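Local coordinates for protein beta-1,4-galactanase (PDB 1HJQ) that hydrolyses beta-1,4-galactosidic linkages in type I arabinogalactans, as a family 53 glycoside hydrolase of clan GH-A, at residues 225-230 with 281-286; 215-220 with 255-260. One frame throughout, in Å; residues are numbered along the deposited sequence.

Overall arrangement
Both contacts join the same two neighbouring beta-alpha units of a (beta/alpha)8 barrel. In chain order the segments alternate: residues 215-220 lie in the loop after strand 208-212; residues 225-230 belong to helix 223-237; residues 255-260 lie in the loop after strand 240-245; residues 281-286 belong to helix 270-286. Contact 2 therefore pairs the two loops that leave the C-terminal ends of adjacent strands, and contact 1 pairs the two helices that follow. Their centres are about 18 Å apart, and they touch where S225 packs on S220. Contact 1 belongs to the helical outer layer, whereas contact 2 lies on the barrel face that carries the probable catalytic glutamates, E135 and E245.

Contact 1: residues 225-230 with 281-286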
loop_
_atom_site.group_PDB
_atom_site.type_symbol
_atom_site.label_atom_id
_atom_site.label_comp_id
_atom_site.label_asym_id
_atom_site.label_seq_id
_atom_site.Cartn_x
_atom_site.Cartn_y
_atom_site.Cartn_z
ATOM N N SER A 225 2.439 3.532 -19.709
ATOM C CA SER A 225 1.417 2.515 -19.483
ATOM C C SER A 225 0.659 2.806 -18.194
ATOM O O SER A 225 -0.562 2.685 -18.148
ATOM C CB SER A 225 2.047 1.128 -19.404
ATOM O OG SER A 225 2.562 0.734 -20.659
ATOM N N LEU A 226 1.382 3.176 -17.143
ATOM C CA LEU A 226 0.737 3.505 -15.878
ATOM C C LEU A 226 -0.170 4.700 -16.157
ATOM O O LEU A 226 -1.333 4.735 -15.755
ATOM C CB LEU A 226 1.781 3.876 -14.817
ATOM C CG LEU A 226 1.240 4.440 -13.500
ATOM C CD1 LEU A 226 0.364 3.406 -12.812
ATOM C CD2 LEU A 226 2.396 4.838 -12.599
ATOM N N ARG A 227 0.387 5.669 -16.867
ATOM C CA ARG A 227 -0.324 6.880 -17.241
ATOM C C ARG A 227 -1.629 6.553 -17.960
ATOM O O ARG A 227 -2.689 7.090 -17.629
ATOM C CB ARG A 227 0.566 7.718 -18.152
ATOM C CG ARG A 227 -0.117 8.885 -18.810
ATOM C CD ARG A 227 0.255 10.181 -18.147
ATOM N NE ARG A 227 -0.176 11.302 -18.973
ATOM C CZ ARG A 227 0.375 11.624 -20.139
ATOM N NH1 ARG A 227 1.391 10.915 -20.622
ATOM N NH2 ARG A 227 -0.109 12.645 -20.832
ATOM N N ARG A 228 -1.543 5.676 -18.952
ATOM C CA ARG A 228 -2.713 5.281 -19.718
ATOM C C ARG A 228 -3.690 4.483 -18.882
ATOM O O ARG A 228 -4.896 4.708 -18.932
ATOM C CB ARG A 228 -2.301 4.437 -20.924
ATOM C CG ARG A 228 -3.479 3.856 -21.689
ATOM C CD ARG A 228 -2.992 3.139 -22.926
ATOM N NE ARG A 228 -3.113 3.922 -24.163
ATOM C CZ ARG A 228 -2.817 5.215 -24.300
ATOM N NH1 ARG A 228 -2.377 5.939 -23.271
ATOM N NH2 ARG A 228 -2.936 5.783 -25.493
ATOM N N SER A 229 -3.156 3.538 -18.119
ATOM C CA SER A 229 -3.970 2.676 -17.281
ATOM C C SER A 229 -4.798 3.500 -16.306
ATOM O O SER A 229 -6.010 3.309 -16.201
ATOM C CB SER A 229 -3.080 1.690 -16.530
ATOM O OG SER A 229 -3.859 0.701 -15.895
ATOM N N LEU A 230 -4.147 4.423 -15.607
ATOM C CA LEU A 230 -4.846 5.272 -14.654
ATOM C C LEU A 230 -5.964 6.053 -15.342
ATOM O O LEU A 230 -7.090 6.094 -14.847
ATOM C CB LEU A 230 -3.869 6.240 -13.976
ATOM C CG LEU A 230 -2.729 5.555 -13.222
ATOM C CD1 LEU A 230 -1.864 6.584 -12.524
ATOM C CD2 LEU A 230 -3.304 4.576 -12.219
ATOM N N ALA A 281 5.186 10.510 -9.625
ATOM C CA ALA A 281 4.245 11.466 -9.050
ATOM C C ALA A 281 3.609 12.275 -10.178
ATOM O O ALA A 281 2.399 12.511 -10.182
ATOM C CB ALA A 281 4.961 12.396 -8.069
ATOM N N ASN A 282 4.424 12.688 -11.142
ATOM C CA ASN A 282 3.918 13.458 -12.269
ATOM C C ASN A 282 2.847 12.682 -13.008
ATOM O O ASN A 282 1.834 13.255 -13.408
ATOM C CB ASN A 282 5.041 13.814 -13.239
ATOM C CG ASN A 282 6.101 14.683 -12.599
ATOM O OD1 ASN A 282 5.785 15.606 -11.841
ATOM N ND2 ASN A 282 7.370 14.402 -12.906
ATOM N N VAL A 283 3.066 11.383 -13.196
ATOM C CA VAL A 283 2.084 10.556 -13.887
ATOM C C VAL A 283 0.765 10.573 -13.129
ATOM O O VAL A 283 -0.282 10.855 -13.702
ATOM C CB VAL A 283 2.574 9.098 -14.046
ATOM C CG1 VAL A 283 1.421 8.186 -14.448
ATOM C CG2 VAL A 283 3.674 9.042 -15.094
ATOM N N VAL A 284 0.820 10.283 -11.836
ATOM C CA VAL A 284 -0.377 10.280 -11.004
ATOM C C VAL A 284 -1.082 11.649 -11.012
ATOM O O VAL A 284 -2.291 11.737 -11.231
ATOM C CB VAL A 284 -0.029 9.910 -9.554
ATOM C CG1 VAL A 284 -1.284 9.895 -8.712
ATOM C CG2 VAL A 284 0.669 8.560 -9.522
ATOM N N SER A 285 -0.321 12.713 -10.774
ATOM C CA SER A 285 -0.883 14.058 -10.762
ATOM C C SER A 285 -1.515 14.419 -12.095
ATOM O O SER A 285 -2.572 15.046 -12.127
ATOM C CB SER A 285 0.197 15.086 -10.446
ATOM O OG SER A 285 0.754 14.847 -9.171
ATOM N N SER A 286 -0.865 14.034 -13.193
ATOM C CA SER A 286 -1.372 14.347 -14.529
ATOM C C SER A 286 -2.795 13.836 -14.683
ATOM O O SER A 286 -3.611 14.445 -15.377
ATOM C CB SER A 286 -0.490 13.717 -15.613
ATOM O OG SER A 286 -0.737 12.326 -15.738
HETATM O O HOH W 1 -2.542 12.483 -18.019
#
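V283 presses its CG1 methyl onto helix 225-230, coming to 3.5 Å from the CA of R227. This branch is anti to the backbone N (chi1 166°), and it also meets L226 and L230, one helical turn apart: CG of L226 lies 3.9 Å from V283 CG1, while CD1 of L230 is 4.1 Å from that same methyl. L230 runs at about a right angle to V283 and reaches on to V284. On the outer side a water bridges the two helices, accepting from NE of R227 at 2.8 Å, in the plane of the guanidinium, and donating to OG of S286. A bend at chi2 (104°) leads the arginine chain past S286. The serine hydroxyl is held in turn by its own helix, donating to the carbonyl O of V283 at 2.6 Å. The axes of the two segments approach to 9.3 Å and cross at -22°, running the same way; helices 223-237 and 270-286 are neighbours in the outer layer of the (beta/alpha)8 barrel. On the barrel side, L226 and V284 both rest on V243 of strand 240-245, and L230 on V241. S229 packs against W185 and Q188 of helix 185-198.

Contact 2: residues 215-220 with 255-260; sequences PFYSAS and PRYQFP
With CG anti to its own carbonyl carbon (chi1 -50°), Y257 lays its ring against the backbone of 216-218, while a similar torsion in F259 (chi1 -85°) brings that ring alongside P215, with one face toward the P215 carbonyl O and F216 CA. The Y257 ring takes the carbonyl O of Y217 over the centre of one face, 4.0 Å above the plane, and CG of R256 against the opposite face. Its CD1 comes to 3.4 Å from the carbonyl O of F216. Over the F259 ring, the carbonyl O of P215 is offset toward the rim. The far end of this ring meets the CB of F216, 3.7 Å from F259 CZ, and CG of P215 lies beside F259 CE2. P260 follows: its CD approaches the carbonyl O of P215, and its CA makes a CA-H...O contact with the carbonyl O of A219.

No direct hydrogen bond joins the segments; two waters bridge their backbones instead. One donates to the carbonyl O of P215 at 2.6 Å and to that of Q258 at 2.7 Å, and accepts a weak bond from N of S218. The other donates to the carbonyl O of F216 and accepts from N of Y257 at 2.9 Å. OG of S218 accepts from the backbone N of S220 in an ST turn. Farther out, F268 meets F259 edge-to-face, and R264 NE hydrogen-bonds to the carbonyl O of F259.

These are loops following adjacent strands at the C-terminal face of a (beta/alpha)8 barrel, the catalytic face of clan GH-A; the Y217 side chain lies about 7 Å from those of E135 and E245, the probable proton donor and nucleophile.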
loop_
_atom_site.group_PDB
_atom_site.type_symbol
_atom_site.label_atom_id
_atom_site.label_comp_id
_atom_site.label_asym_id
_atom_site.label_seq_id
_atom_site.Cartn_x
_atom_site.Cartn_y
_atom_site.Cartn_z
ATOM N N PRO A 215 9.628 -0.924 -10.911
ATOM C CA PRO A 215 10.381 -0.976 -12.161
ATOM C C PRO A 215 11.136 -2.281 -12.391
ATOM O O PRO A 215 11.493 -2.599 -13.524
ATOM C CB PRO A 215 11.331 0.198 -12.011
ATOM C CG PRO A 215 11.716 0.080 -10.555
ATOM C CD PRO A 215 10.376 -0.186 -9.876
ATOM N N PHE A 216 11.367 -3.036 -11.321
ATOM C CA PHE A 216 12.147 -4.265 -11.410
ATOM C C PHE A 216 11.431 -5.614 -11.505
ATOM O O PHE A 216 11.985 -6.642 -11.116
ATOM C CB PHE A 216 13.145 -4.301 -10.247
ATOM C CG PHE A 216 12.550 -3.892 -8.911
ATOM C CD1 PHE A 216 11.448 -4.560 -8.382
ATOM C CD2 PHE A 216 13.107 -2.841 -8.180
ATOM C CE1 PHE A 216 10.911 -4.184 -7.152
ATOM C CE2 PHE A 216 12.576 -2.464 -6.953
ATOM C CZ PHE A 216 11.474 -3.138 -6.438
ATOM N N TYR A 217 10.217 -5.628 -12.034
ATOM C CA TYR A 217 9.487 -6.888 -12.168
ATOM C C TYR A 217 9.017 -7.117 -13.604
ATOM O O TYR A 217 8.322 -8.091 -13.887
ATOM C CB TYR A 217 8.276 -6.914 -11.228
ATOM C CG TYR A 217 8.613 -7.046 -9.755
ATOM C CD1 TYR A 217 9.464 -8.056 -9.297
ATOM C CD2 TYR A 217 8.056 -6.184 -8.814
ATOM C CE1 TYR A 217 9.744 -8.201 -7.941
ATOM C CE2 TYR A 217 8.332 -6.319 -7.459
ATOM C CZ TYR A 217 9.174 -7.327 -7.027
ATOM O OH TYR A 217 9.442 -7.462 -5.678
ATOM N N SER A 218 9.409 -6.226 -14.510
ATOM C CA SER A 218 9.009 -6.324 -15.909
ATOM C C SER A 218 9.344 -5.032 -16.646
ATOM O O SER A 218 9.068 -3.942 -16.154
ATOM C CB SER A 218 7.506 -6.580 -16.004
ATOM O OG SER A 218 7.027 -6.363 -17.317
ATOM N N ALA A 219 9.934 -5.149 -17.827
ATOM C CA ALA A 219 10.287 -3.962 -18.599
ATOM C C ALA A 219 9.031 -3.262 -19.102
ATOM O O ALA A 219 9.096 -2.151 -19.623
ATOM C CB ALA A 219 11.184 -4.346 -19.774
ATOM N N SER A 220 7.887 -3.918 -18.934
ATOM C CA SER A 220 6.602 -3.382 -19.380
ATOM C C SER A 220 6.033 -2.273 -18.508
ATOM O O SER A 220 5.134 -1.556 -18.930
ATOM C CB SER A 220 5.574 -4.509 -19.468
ATOM O OG SER A 220 6.001 -5.509 -20.372
ATOM N N PRO A 255 19.787 -7.428 -11.420
ATOM C CA PRO A 255 18.353 -7.352 -11.685
ATOM C C PRO A 255 17.876 -8.634 -12.346
ATOM O O PRO A 255 18.569 -9.184 -13.197
ATOM C CB PRO A 255 18.252 -6.162 -12.626
ATOM C CG PRO A 255 19.526 -6.263 -13.398
ATOM C CD PRO A 255 20.525 -6.515 -12.309
ATOM N N ARG A 256 16.696 -9.110 -11.959
ATOM C CA ARG A 256 16.153 -10.324 -12.555
ATOM C C ARG A 256 15.536 -9.986 -13.908
ATOM O O ARG A 256 15.514 -10.813 -14.814
ATOM C CB ARG A 256 15.093 -10.954 -11.646
ATOM C CG ARG A 256 14.563 -12.283 -12.167
ATOM C CD ARG A 256 13.425 -12.823 -11.312
ATOM N NE ARG A 256 12.962 -14.133 -11.775
ATOM C CZ ARG A 256 11.895 -14.774 -11.296
ATOM N NH1 ARG A 256 11.157 -14.234 -10.331
ATOM N NH2 ARG A 256 11.567 -15.967 -11.780
ATOM N N TYR A 257 15.042 -8.763 -14.047
ATOM C CA TYR A 257 14.430 -8.346 -15.295
ATOM C C TYR A 257 15.011 -7.043 -15.818
ATOM O O TYR A 257 15.538 -6.231 -15.065
ATOM C CB TYR A 257 12.923 -8.161 -15.120
ATOM C CG TYR A 257 12.227 -9.322 -14.466
ATOM C CD1 TYR A 257 12.116 -9.398 -13.080
ATOM C CD2 TYR A 257 11.673 -10.347 -15.231
ATOM C CE1 TYR A 257 11.465 -10.467 -12.467
ATOM C CE2 TYR A 257 11.023 -11.423 -14.631
ATOM C CZ TYR A 257 10.923 -11.476 -13.246
ATOM O OH TYR A 257 10.288 -12.536 -12.640
ATOM N N GLN A 258 14.903 -6.848 -17.122
ATOM C CA GLN A 258 15.389 -5.630 -17.731
ATOM C C GLN A 258 14.457 -4.529 -17.249
ATOM O O GLN A 258 13.252 -4.736 -17.144
ATOM C CB GLN A 258 15.334 -5.766 -19.249
ATOM C CG GLN A 258 15.840 -4.572 -20.023
ATOM C CD GLN A 258 16.311 -4.967 -21.416
ATOM O OE1 GLN A 258 16.427 -4.126 -22.315
ATOM N NE2 GLN A 258 16.598 -6.257 -21.598
ATOM N N PHE A 259 15.010 -3.371 -16.926
ATOM C CA PHE A 259 14.186 -2.264 -16.469
ATOM C C PHE A 259 13.450 -1.619 -17.642
ATOM O O PHE A 259 13.847 -1.772 -18.789
ATOM C CB PHE A 259 15.057 -1.224 -15.770
ATOM C CG PHE A 259 15.301 -1.516 -14.318
ATOM C CD1 PHE A 259 15.696 -2.783 -13.903
ATOM C CD2 PHE A 259 15.138 -0.519 -13.362
ATOM C CE1 PHE A 259 15.923 -3.053 -12.551
ATOM C CE2 PHE A 259 15.363 -0.779 -12.014
ATOM C CZ PHE A 259 15.756 -2.049 -11.606
ATOM N N PRO A 260 12.349 -0.907 -17.370
ATOM C CA PRO A 260 11.621 -0.265 -18.472
ATOM C C PRO A 260 12.545 0.694 -19.235
ATOM O O PRO A 260 13.387 1.368 -18.637
ATOM C CB PRO A 260 10.489 0.459 -17.753
ATOM C CG PRO A 260 10.210 -0.462 -16.591
ATOM C CD PRO A 260 11.599 -0.800 -16.107
HETATM O O HOH W 2 12.080 -4.869 -14.750
HETATM O O HOH W 3 14.680 -6.701 -12.024
#